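Local atomic coordinates of putative LacI-family transcriptional regulator (Bacteroides fragilis, PDB entry 3GBV), a protein that probably regulates transcription as a LacI-family protein, sensing a small effector in the cleft of its periplasmic-binding-protein-like region. Residues 66-77 with 89-100; 226-237 with 245-253. All blocks are in the same frame, centred on the assembly; numbering follows the deposited sequence.

Interaction 1: 66-77 with 89-100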
loop_
_atom_site.group_PDB
_atom_site.type_symbol
_atom_site.label_atom_id
_atom_site.label_comp_id
_atom_site.label_asym_id
_atom_site.label_seq_id
_atom_site.Cartn_x
_atom_site.Cartn_y
_atom_site.Cartn_z
ATOM N N ILE A 66 -25.544 -2.063 25.855
ATOM C CA ILE A 66 -25.295 -2.962 26.971
ATOM C C ILE A 66 -26.575 -3.725 27.307
ATOM O O ILE A 66 -26.543 -4.919 27.602
ATOM C CB ILE A 66 -24.819 -2.179 28.217
ATOM C CG1 ILE A 66 -23.417 -1.625 27.968
ATOM C CG2 ILE A 66 -24.821 -3.078 29.441
ATOM C CD1 ILE A 66 -22.918 -0.702 29.053
ATOM N N GLU A 67 -27.705 -3.029 27.244
ATOM C CA GLU A 67 -28.986 -3.646 27.555
ATOM C C GLU A 67 -29.502 -4.599 26.478
ATOM O O GLU A 67 -30.536 -5.238 26.651
ATOM C CB GLU A 67 -30.018 -2.561 27.878
ATOM C CG GLU A 67 -29.932 -2.095 29.330
ATOM C CD GLU A 67 -30.710 -0.823 29.595
ATOM O OE1 GLU A 67 -31.714 -0.583 28.891
ATOM O OE2 GLU A 67 -30.324 -0.071 30.516
ATOM N N GLU A 68 -28.775 -4.699 25.371
ATOM C CA GLU A 68 -29.156 -5.616 24.302
ATOM C C GLU A 68 -28.500 -6.965 24.572
ATOM O O GLU A 68 -28.768 -7.943 23.879
ATOM C CB GLU A 68 -28.718 -5.074 22.939
ATOM C CG GLU A 68 -29.706 -4.088 22.340
ATOM C CD GLU A 68 -29.082 -3.166 21.305
ATOM O OE1 GLU A 68 -29.530 -3.185 20.137
ATOM O OE2 GLU A 68 -28.149 -2.410 21.658
ATOM N N GLN A 69 -27.640 -7.006 25.588
ATOM C CA GLN A 69 -26.941 -8.230 25.980
ATOM C C GLN A 69 -26.179 -8.875 24.815
ATOM O O GLN A 69 -26.399 -10.037 24.492
ATOM C CB GLN A 69 -27.946 -9.247 26.536
ATOM C CG GLN A 69 -29.022 -8.659 27.447
ATOM C CD GLN A 69 -30.108 -9.669 27.791
ATOM O OE1 GLN A 69 -29.863 -10.641 28.505
ATOM N NE2 GLN A 69 -31.311 -9.446 27.275
ATOM N N PRO A 70 -25.263 -8.131 24.176
ATOM C CA PRO A 70 -24.516 -8.708 23.057
ATOM C C PRO A 70 -23.389 -9.640 23.496
ATOM O O PRO A 70 -22.864 -9.518 24.601
ATOM C CB PRO A 70 -23.990 -7.474 22.339
ATOM C CG PRO A 70 -23.667 -6.571 23.476
ATOM C CD PRO A 70 -24.891 -6.719 24.375
ATOM N N ASP A 71 -23.028 -10.567 22.612
ATOM C CA ASP A 71 -21.957 -11.531 22.852
ATOM C C ASP A 71 -20.616 -10.834 22.766
ATOM O O ASP A 71 -19.697 -11.120 23.533
ATOM C CB ASP A 71 -21.994 -12.629 21.796
ATOM C CG ASP A 71 -23.260 -13.427 21.851
ATOM O OD1 ASP A 71 -23.391 -14.238 22.793
ATOM O OD2 ASP A 71 -24.123 -13.228 20.965
ATOM N N GLY A 72 -20.511 -9.930 21.801
ATOM C CA GLY A 72 -19.281 -9.193 21.614
ATOM C C GLY A 72 -19.543 -7.784 21.126
ATOM O O GLY A 72 -20.625 -7.463 20.617
ATOM N N VAL A 73 -18.536 -6.938 21.281
ATOM C CA VAL A 73 -18.638 -5.554 20.863
ATOM C C VAL A 73 -17.361 -5.061 20.196
ATOM O O VAL A 73 -16.267 -5.389 20.634
ATOM C CB VAL A 73 -18.888 -4.625 22.071
ATOM C CG1 VAL A 73 -19.061 -3.190 21.589
ATOM C CG2 VAL A 73 -20.098 -5.095 22.858
HETATM N N MSE A 74 -17.512 -4.302 19.116
HETATM C CA MSE A 74 -16.373 -3.677 18.455
HETATM C C MSE A 74 -16.791 -2.218 18.624
HETATM O O MSE A 74 -17.984 -1.891 18.524
HETATM C CB MSE A 74 -16.257 -4.098 16.984
HETATM C CG MSE A 74 -17.426 -3.718 16.091
HETATM SE SE MSE A 74 -17.004 -2.110 15.019
HETATM C CE MSE A 74 -17.870 -0.677 16.076
ATOM N N PHE A 75 -15.838 -1.344 18.916
ATOM C CA PHE A 75 -16.186 0.042 19.166
ATOM C C PHE A 75 -15.101 1.017 18.740
ATOM O O PHE A 75 -13.927 0.818 19.037
ATOM C CB PHE A 75 -16.495 0.173 20.666
ATOM C CG PHE A 75 -16.530 1.587 21.186
ATOM C CD1 PHE A 75 -17.326 2.563 20.583
ATOM C CD2 PHE A 75 -15.795 1.929 22.320
ATOM C CE1 PHE A 75 -17.389 3.862 21.112
ATOM C CE2 PHE A 75 -15.852 3.216 22.855
ATOM C CZ PHE A 75 -16.652 4.187 22.249
ATOM N N ALA A 76 -15.508 2.061 18.027
ATOM C CA ALA A 76 -14.591 3.097 17.563
ATOM C C ALA A 76 -14.766 4.300 18.479
ATOM O O ALA A 76 -15.772 5.000 18.399
ATOM C CB ALA A 76 -14.916 3.485 16.138
ATOM N N PRO A 77 -13.790 4.552 19.363
ATOM C CA PRO A 77 -13.818 5.677 20.315
ATOM C C PRO A 77 -13.523 7.038 19.681
ATOM O O PRO A 77 -12.675 7.148 18.805
ATOM C CB PRO A 77 -12.732 5.312 21.335
ATOM C CG PRO A 77 -12.446 3.842 21.082
ATOM C CD PRO A 77 -12.626 3.691 19.611
ATOM N N ALA A 89 -18.676 -1.333 32.355
ATOM C CA ALA A 89 -19.888 -2.135 32.298
ATOM C C ALA A 89 -19.689 -3.379 31.439
ATOM O O ALA A 89 -20.233 -4.436 31.746
ATOM C CB ALA A 89 -21.045 -1.294 31.752
ATOM N N LEU A 90 -18.919 -3.258 30.361
ATOM C CA LEU A 90 -18.672 -4.403 29.500
ATOM C C LEU A 90 -17.796 -5.424 30.227
ATOM O O LEU A 90 -18.063 -6.624 30.175
ATOM C CB LEU A 90 -18.008 -3.967 28.185
ATOM C CG LEU A 90 -18.861 -3.145 27.199
ATOM C CD1 LEU A 90 -18.049 -2.872 25.937
ATOM C CD2 LEU A 90 -20.151 -3.883 26.846
ATOM N N ASN A 91 -16.753 -4.952 30.905
ATOM C CA ASN A 91 -15.878 -5.862 31.639
ATOM C C ASN A 91 -16.682 -6.535 32.740
ATOM O O ASN A 91 -16.629 -7.752 32.915
ATOM C CB ASN A 91 -14.696 -5.119 32.267
ATOM C CG ASN A 91 -13.721 -4.588 31.235
ATOM O OD1 ASN A 91 -13.337 -5.292 30.307
ATOM N ND2 ASN A 91 -13.300 -3.342 31.406
ATOM N N GLU A 92 -17.436 -5.733 33.479
ATOM C CA GLU A 92 -18.242 -6.256 34.566
ATOM C C GLU A 92 -19.196 -7.350 34.090
ATOM O O GLU A 92 -19.460 -8.307 34.812
ATOM C CB GLU A 92 -19.020 -5.120 35.245
ATOM C CG GLU A 92 -20.091 -5.617 36.206
ATOM C CD GLU A 92 -20.446 -4.603 37.271
ATOM O OE1 GLU A 92 -19.568 -4.306 38.115
ATOM O OE2 GLU A 92 -21.599 -4.106 37.265
ATOM N N LEU A 93 -19.705 -7.211 32.872
ATOM C CA LEU A 93 -20.628 -8.200 32.323
ATOM C C LEU A 93 -19.912 -9.336 31.603
ATOM O O LEU A 93 -20.543 -10.293 31.153
ATOM C CB LEU A 93 -21.605 -7.529 31.358
ATOM C CG LEU A 93 -22.624 -6.581 31.985
ATOM C CD1 LEU A 93 -23.387 -5.844 30.889
ATOM C CD2 LEU A 93 -23.570 -7.382 32.867
ATOM N N GLY A 94 -18.592 -9.232 31.496
ATOM C CA GLY A 94 -17.835 -10.263 30.809
ATOM C C GLY A 94 -18.057 -10.230 29.304
ATOM O O GLY A 94 -17.934 -11.256 28.630
ATOM N N ILE A 95 -18.387 -9.055 28.774
ATOM C CA ILE A 95 -18.612 -8.904 27.337
ATOM C C ILE A 95 -17.339 -8.374 26.683
ATOM O O ILE A 95 -16.983 -7.206 26.846
ATOM C CB ILE A 95 -19.783 -7.926 27.051
ATOM C CG1 ILE A 95 -21.062 -8.434 27.722
ATOM C CG2 ILE A 95 -20.008 -7.798 25.559
ATOM C CD1 ILE A 95 -22.248 -7.507 27.600
ATOM N N PRO A 96 -16.628 -9.232 25.940
ATOM C CA PRO A 96 -15.392 -8.815 25.275
ATOM C C PRO A 96 -15.636 -7.708 24.255
ATOM O O PRO A 96 -16.643 -7.718 23.542
ATOM C CB PRO A 96 -14.915 -10.099 24.607
ATOM C CG PRO A 96 -16.220 -10.767 24.241
ATOM C CD PRO A 96 -17.020 -10.589 25.514
ATOM N N TYR A 97 -14.711 -6.756 24.184
ATOM C CA TYR A 97 -14.841 -5.671 23.230
ATOM C C TYR A 97 -13.552 -5.365 22.478
ATOM O O TYR A 97 -12.440 -5.545 22.991
ATOM C CB TYR A 97 -15.372 -4.413 23.920
ATOM C CG TYR A 97 -14.480 -3.827 24.984
ATOM C CD1 TYR A 97 -13.524 -2.864 24.666
ATOM C CD2 TYR A 97 -14.650 -4.167 26.330
ATOM C CE1 TYR A 97 -12.772 -2.246 25.659
ATOM C CE2 TYR A 97 -13.896 -3.554 27.333
ATOM C CZ TYR A 97 -12.968 -2.593 26.990
ATOM O OH TYR A 97 -12.256 -1.956 27.982
ATOM N N ILE A 98 -13.725 -4.901 21.247
ATOM C CA ILE A 98 -12.615 -4.578 20.371
ATOM C C ILE A 98 -12.571 -3.096 20.003
ATOM O O ILE A 98 -13.592 -2.503 19.649
ATOM C CB ILE A 98 -12.708 -5.398 19.060
ATOM C CG1 ILE A 98 -12.556 -6.889 19.373
ATOM C CG2 ILE A 98 -11.656 -4.918 18.060
ATOM C CD1 ILE A 98 -12.771 -7.776 18.187
ATOM N N TYR A 99 -11.387 -2.502 20.098
ATOM C CA TYR A 99 -11.229 -1.111 19.713
ATOM C C TYR A 99 -10.738 -1.048 18.275
ATOM O O TYR A 99 -9.929 -1.866 17.834
ATOM C CB TYR A 99 -10.196 -0.375 20.578
ATOM C CG TYR A 99 -10.632 -0.015 21.987
ATOM C CD1 TYR A 99 -11.950 0.372 22.267
ATOM C CD2 TYR A 99 -9.707 -0.011 23.029
ATOM C CE1 TYR A 99 -12.328 0.752 23.557
ATOM C CE2 TYR A 99 -10.075 0.370 24.319
ATOM C CZ TYR A 99 -11.381 0.749 24.578
ATOM O OH TYR A 99 -11.737 1.113 25.859
ATOM N N ILE A 100 -11.250 -0.071 17.543
ATOM C CA ILE A 100 -10.825 0.149 16.182
ATOM C C ILE A 100 -10.480 1.624 16.091
ATOM O O ILE A 100 -11.088 2.462 16.772
ATOM C CB ILE A 100 -11.927 -0.180 15.162
ATOM C CG1 ILE A 100 -13.234 0.500 15.565
ATOM C CG2 ILE A 100 -12.095 -1.678 15.052
ATOM C CD1 ILE A 100 -14.380 0.254 14.593
#
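Ile-66, in the last turn of helix 55-66, spreads its branches over helix 84-93: CD1 presses on Ala-89 CB at a tight 3.3 Å, CG1 meets Leu-90 CD2, and CG2 bears on Leu-93 CD1. The small methyl of Ala-89 suits so close an approach of the helices. The O atom of Pro-70 rests against the side chain of Ile-95, and Asp-71 O against the ring of Pro-96. Val-73 N then donates to Pro-96 O (3.1 Å) and opens a parallel ladder. A chi1 of -177° leaves Val-73 CG2 beside the backbone N and anti to the carbonyl carbon, where it meets Ile-95 CG2 at 3.8 Å and Leu-90 CD2. Strand 72-75, helix 84-93 and strand 97-100 form a right-handed beta-alpha-beta crossover of a Rossmann-like sheet. On the other face, the bent chain of selenomethionine Met-74 lays SE against Ile-100 CD1 (3.6 Å), beside strand 9-16. Phe-75 N donates to Ile-98 O. The Phe-75 and Tyr-99 side chains run side by side, Phe-75 CD2 3.9 Å from Tyr-99 CE1; the Tyr-99 hydroxyl is bonded to Ala-107 O. Ala-76 CB nestles against Ile-100 CG1, and Pro-77 CG packs crosswise on Tyr-99 CD1 at 3.7 Å.

Interaction 2: 226-237 with 245-253. With EDO (1,2-ethanediol), chain D.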
loop_
_atom_site.group_PDB
_atom_site.type_symbol
_atom_site.label_atom_id
_atom_site.label_comp_id
_atom_site.label_asym_id
_atom_site.label_seq_id
_atom_site.Cartn_x
_atom_site.Cartn_y
_atom_site.Cartn_z
ATOM N N PHE A 226 -0.507 25.638 -3.352
ATOM C CA PHE A 226 -0.590 25.006 -2.041
ATOM C C PHE A 226 -0.996 23.543 -2.227
ATOM O O PHE A 226 -1.913 23.246 -2.999
ATOM C CB PHE A 226 -1.643 25.712 -1.186
ATOM C CG PHE A 226 -1.554 25.396 0.282
ATOM C CD1 PHE A 226 -0.782 26.184 1.125
ATOM C CD2 PHE A 226 -2.243 24.312 0.823
ATOM C CE1 PHE A 226 -0.696 25.898 2.493
ATOM C CE2 PHE A 226 -2.161 24.017 2.195
ATOM C CZ PHE A 226 -1.389 24.812 3.025
ATOM N N SER A 227 -0.317 22.640 -1.521
ATOM C CA SER A 227 -0.617 21.212 -1.604
ATOM C C SER A 227 -0.826 20.577 -0.223
ATOM O O SER A 227 -0.108 20.883 0.735
ATOM C CB SER A 227 0.509 20.483 -2.336
ATOM O OG SER A 227 1.727 20.588 -1.623
ATOM N N LEU A 228 -1.820 19.695 -0.133
ATOM C CA LEU A 228 -2.133 19.013 1.114
ATOM C C LEU A 228 -1.684 17.563 1.146
ATOM O O LEU A 228 -1.429 16.934 0.118
ATOM C CB LEU A 228 -3.647 18.969 1.375
ATOM C CG LEU A 228 -4.619 20.112 1.679
ATOM C CD1 LEU A 228 -3.922 21.191 2.487
ATOM C CD2 LEU A 228 -5.173 20.655 0.393
ATOM N N ILE A 229 -1.613 17.046 2.367
ATOM C CA ILE A 229 -1.331 15.649 2.623
ATOM C C ILE A 229 -2.521 15.312 3.511
ATOM O O ILE A 229 -2.799 16.007 4.485
ATOM C CB ILE A 229 -0.019 15.423 3.388
ATOM C CG1 ILE A 229 1.156 15.527 2.418
ATOM C CG2 ILE A 229 -0.030 14.028 4.058
ATOM C CD1 ILE A 229 2.465 15.038 3.000
ATOM N N GLY A 230 -3.255 14.273 3.149
ATOM C CA GLY A 230 -4.414 13.913 3.934
ATOM C C GLY A 230 -4.492 12.441 4.239
ATOM O O GLY A 230 -3.599 11.671 3.889
ATOM N N TYR A 231 -5.579 12.056 4.898
ATOM C CA TYR A 231 -5.801 10.672 5.267
ATOM C C TYR A 231 -7.079 10.075 4.685
ATOM O O TYR A 231 -8.085 10.766 4.494
ATOM C CB TYR A 231 -5.851 10.549 6.792
ATOM C CG TYR A 231 -4.498 10.441 7.457
ATOM C CD1 TYR A 231 -4.030 9.217 7.942
ATOM C CD2 TYR A 231 -3.698 11.561 7.629
ATOM C CE1 TYR A 231 -2.796 9.128 8.592
ATOM C CE2 TYR A 231 -2.476 11.482 8.272
ATOM C CZ TYR A 231 -2.027 10.269 8.757
ATOM O OH TYR A 231 -0.815 10.230 9.431
ATOM N N ASP A 232 -7.005 8.782 4.388
ATOM C CA ASP A 232 -8.132 8.011 3.905
ATOM C C ASP A 232 -8.666 8.270 2.513
ATOM O O ASP A 232 -8.638 9.392 1.991
ATOM C CB ASP A 232 -9.242 8.094 4.946
ATOM C CG ASP A 232 -8.739 7.723 6.334
ATOM O OD1 ASP A 232 -8.162 6.624 6.495
ATOM O OD2 ASP A 232 -8.907 8.532 7.259
ATOM N N LEU A 233 -9.152 7.189 1.920
ATOM C CA LEU A 233 -9.661 7.195 0.568
ATOM C C LEU A 233 -11.129 7.533 0.370
ATOM O O LEU A 233 -11.820 6.850 -0.372
ATOM C CB LEU A 233 -9.337 5.844 -0.074
ATOM C CG LEU A 233 -7.930 5.662 -0.674
ATOM C CD1 LEU A 233 -6.931 6.572 -0.009
ATOM C CD2 LEU A 233 -7.499 4.225 -0.543
ATOM N N LEU A 234 -11.620 8.575 1.036
ATOM C CA LEU A 234 -13.002 8.988 0.819
ATOM C C LEU A 234 -13.034 9.422 -0.643
ATOM O O LEU A 234 -12.019 9.873 -1.181
ATOM C CB LEU A 234 -13.367 10.184 1.693
ATOM C CG LEU A 234 -13.867 9.934 3.112
ATOM C CD1 LEU A 234 -12.770 9.272 3.929
ATOM C CD2 LEU A 234 -14.292 11.264 3.736
ATOM N N GLU A 235 -14.188 9.308 -1.284
ATOM C CA GLU A 235 -14.293 9.676 -2.687
ATOM C C GLU A 235 -13.914 11.136 -2.940
ATOM O O GLU A 235 -13.267 11.450 -3.931
ATOM C CB GLU A 235 -15.705 9.407 -3.204
ATOM C CG GLU A 235 -15.729 9.123 -4.691
ATOM C CD GLU A 235 -17.128 9.017 -5.261
ATOM O OE1 GLU A 235 -17.959 8.276 -4.684
ATOM O OE2 GLU A 235 -17.388 9.669 -6.297
ATOM N N ARG A 236 -14.306 12.032 -2.045
ATOM C CA ARG A 236 -13.972 13.429 -2.237
ATOM C C ARG A 236 -12.484 13.661 -2.038
ATOM O O ARG A 236 -11.898 14.567 -2.634
ATOM C CB ARG A 236 -14.808 14.308 -1.307
ATOM C CG ARG A 236 -16.307 14.202 -1.602
ATOM C CD ARG A 236 -16.996 15.536 -1.399
ATOM N NE ARG A 236 -17.759 15.584 -0.165
ATOM C CZ ARG A 236 -18.207 16.704 0.388
ATOM N NH1 ARG A 236 -17.967 17.881 -0.181
ATOM N NH2 ARG A 236 -18.893 16.640 1.517
ATOM N N ASN A 237 -11.862 12.825 -1.213
ATOM C CA ASN A 237 -10.427 12.943 -0.983
ATOM C C ASN A 237 -9.682 12.530 -2.241
ATOM O O ASN A 237 -8.740 13.198 -2.675
ATOM C CB ASN A 237 -9.988 12.049 0.176
ATOM C CG ASN A 237 -10.280 12.662 1.523
ATOM O OD1 ASN A 237 -10.785 13.781 1.608
ATOM N ND2 ASN A 237 -9.956 11.930 2.593
ATOM N N THR A 245 -5.069 19.185 -5.646
ATOM C CA THR A 245 -5.083 19.967 -4.408
ATOM C C THR A 245 -4.435 19.161 -3.285
ATOM O O THR A 245 -3.819 19.724 -2.374
ATOM C CB THR A 245 -6.505 20.362 -4.009
ATOM O OG1 THR A 245 -7.357 19.211 -4.065
ATOM C CG2 THR A 245 -7.031 21.433 -4.951
ATOM N N VAL A 246 -4.588 17.839 -3.355
ATOM C CA VAL A 246 -3.988 16.928 -2.388
ATOM C C VAL A 246 -2.854 16.192 -3.120
ATOM O O VAL A 246 -3.043 15.716 -4.241
ATOM C CB VAL A 246 -5.025 15.908 -1.869
ATOM C CG1 VAL A 246 -4.336 14.812 -1.062
ATOM C CG2 VAL A 246 -6.060 16.615 -1.013
ATOM N N SER A 247 -1.682 16.124 -2.491
ATOM C CA SER A 247 -0.510 15.466 -3.082
ATOM C C SER A 247 -0.378 14.007 -2.673
ATOM O O SER A 247 0.007 13.162 -3.474
ATOM C CB SER A 247 0.777 16.198 -2.688
ATOM O OG SER A 247 0.738 17.550 -3.094
ATOM N N PHE A 248 -0.680 13.725 -1.414
ATOM C CA PHE A 248 -0.605 12.371 -0.910
ATOM C C PHE A 248 -1.799 12.110 0.002
ATOM O O PHE A 248 -2.316 13.024 0.657
ATOM C CB PHE A 248 0.672 12.147 -0.081
ATOM C CG PHE A 248 1.960 12.359 -0.838
ATOM C CD1 PHE A 248 2.247 11.624 -1.984
ATOM C CD2 PHE A 248 2.910 13.267 -0.370
ATOM C CE1 PHE A 248 3.461 11.791 -2.650
ATOM C CE2 PHE A 248 4.128 13.439 -1.034
ATOM C CZ PHE A 248 4.407 12.700 -2.176
ATOM N N LEU A 249 -2.231 10.855 0.020
ATOM C CA LEU A 249 -3.293 10.409 0.904
ATOM C C LEU A 249 -2.720 9.171 1.592
ATOM O O LEU A 249 -2.074 8.336 0.956
ATOM C CB LEU A 249 -4.571 10.039 0.137
ATOM C CG LEU A 249 -5.394 11.195 -0.447
ATOM C CD1 LEU A 249 -6.568 10.640 -1.256
ATOM C CD2 LEU A 249 -5.891 12.097 0.681
ATOM N N ILE A 250 -2.932 9.072 2.897
ATOM C CA ILE A 250 -2.458 7.928 3.654
ATOM C C ILE A 250 -3.669 7.076 3.975
ATOM O O ILE A 250 -4.647 7.564 4.534
ATOM C CB ILE A 250 -1.759 8.376 4.942
ATOM C CG1 ILE A 250 -0.497 9.180 4.570
ATOM C CG2 ILE A 250 -1.441 7.164 5.809
ATOM C CD1 ILE A 250 0.175 9.900 5.736
ATOM N N ALA A 251 -3.617 5.804 3.594
ATOM C CA ALA A 251 -4.731 4.897 3.834
ATOM C C ALA A 251 -4.415 3.911 4.949
ATOM O O ALA A 251 -3.251 3.677 5.274
ATOM C CB ALA A 251 -5.073 4.151 2.554
ATOM N N GLN A 252 -5.455 3.321 5.526
ATOM C CA GLN A 252 -5.267 2.366 6.618
ATOM C C GLN A 252 -6.146 1.117 6.482
ATOM O O GLN A 252 -6.302 0.353 7.435
ATOM C CB GLN A 252 -5.566 3.054 7.947
ATOM C CG GLN A 252 -6.972 3.599 8.005
ATOM C CD GLN A 252 -7.253 4.337 9.281
ATOM O OE1 GLN A 252 -7.756 5.447 9.252
ATOM N NE2 GLN A 252 -6.939 3.722 10.412
ATOM N N GLN A 253 -6.708 0.917 5.295
ATOM C CA GLN A 253 -7.573 -0.229 5.027
ATOM C C GLN A 253 -8.724 -0.384 6.027
ATOM O O GLN A 253 -8.739 -1.310 6.849
ATOM C CB GLN A 253 -6.737 -1.510 4.989
ATOM C CG GLN A 253 -5.833 -1.606 3.771
ATOM C CD GLN A 253 -4.881 -2.772 3.845
ATOM O OE1 GLN A 253 -5.270 -3.893 4.177
ATOM N NE2 GLN A 253 -3.624 -2.518 3.522
HETATM C C1 EDO D . -8.054 8.078 10.310
HETATM O O1 EDO D . -8.206 9.404 9.801
HETATM C C2 EDO D . -9.114 7.783 11.369
HETATM O O2 EDO D . -10.389 7.632 10.753
HETATM O O HOH W 1 -7.873 4.679 4.884
#
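Ile-250 lies alongside the ring of Tyr-231, the two side chains pointing the same way from neighbouring strands. Its CB sits over one ring face, 4.0 Å from the centroid, in a CH-pi contact. Beyond CB the branches divide: CG2 touches CE1 of Tyr-231 at 3.7 Å, CG1 passes near Gly-230 O, and CD1, carried on by an extended chi2 of 170°, reaches CZ and OH of Tyr-231. A beta-branched residue thus covers one face of the ring toward its hydroxyl end, while the Tyr-231 hydroxyl bonds to Ser-120 OG. The backbone of Ile-250 is held at both ends: its N donates to Gly-230 O, and its O receives Asp-232 N over 2.7 Å. On the opposite face Gly-230, lacking a side chain, lets Leu-249 CD2 come to 3.8 Å from its C atom. At the strand ends, a water donates to Asp-232 OD1 and accepts from Gln-252 N, and Asp-232 OD2 accepts from O1 of ethanediol, probably from the crystallisation liquor, at 2.8 Å. Asn-237 ND2 donates to Asp-232 O (2.9 Å), tying helix 235-243 to the loop after strand 227-231. The parallel pair, bulged between Leu-228 and Ile-229, belongs to a beta-alpha-beta unit of the periplasmic-binding-protein fold, whose C-terminal strand ends commonly border the effector cleft.

Interactions 1 and 2 each join the strands of a beta-alpha-beta unit, in different sheets on opposite sides of the chain's centre, with centres about 32 Å apart. Both are largely buried and joined by parallel backbone ladders, yet share no helix or strand. The pairing of 66-77 with 89-100 is almost wholly apolar beyond the backbone and adds a helix-to-helix contact; helix 254-270 covers the Ile-98 side of its sheet. That of 226-237 with 245-253 is interrupted by a bulge and becomes polar at its C-terminal end, where carboxylate, water and ethanediol meet. It also comes near the second subunit, whose Leu-130 packs on Phe-248, whereas interaction 1 touches no other chain.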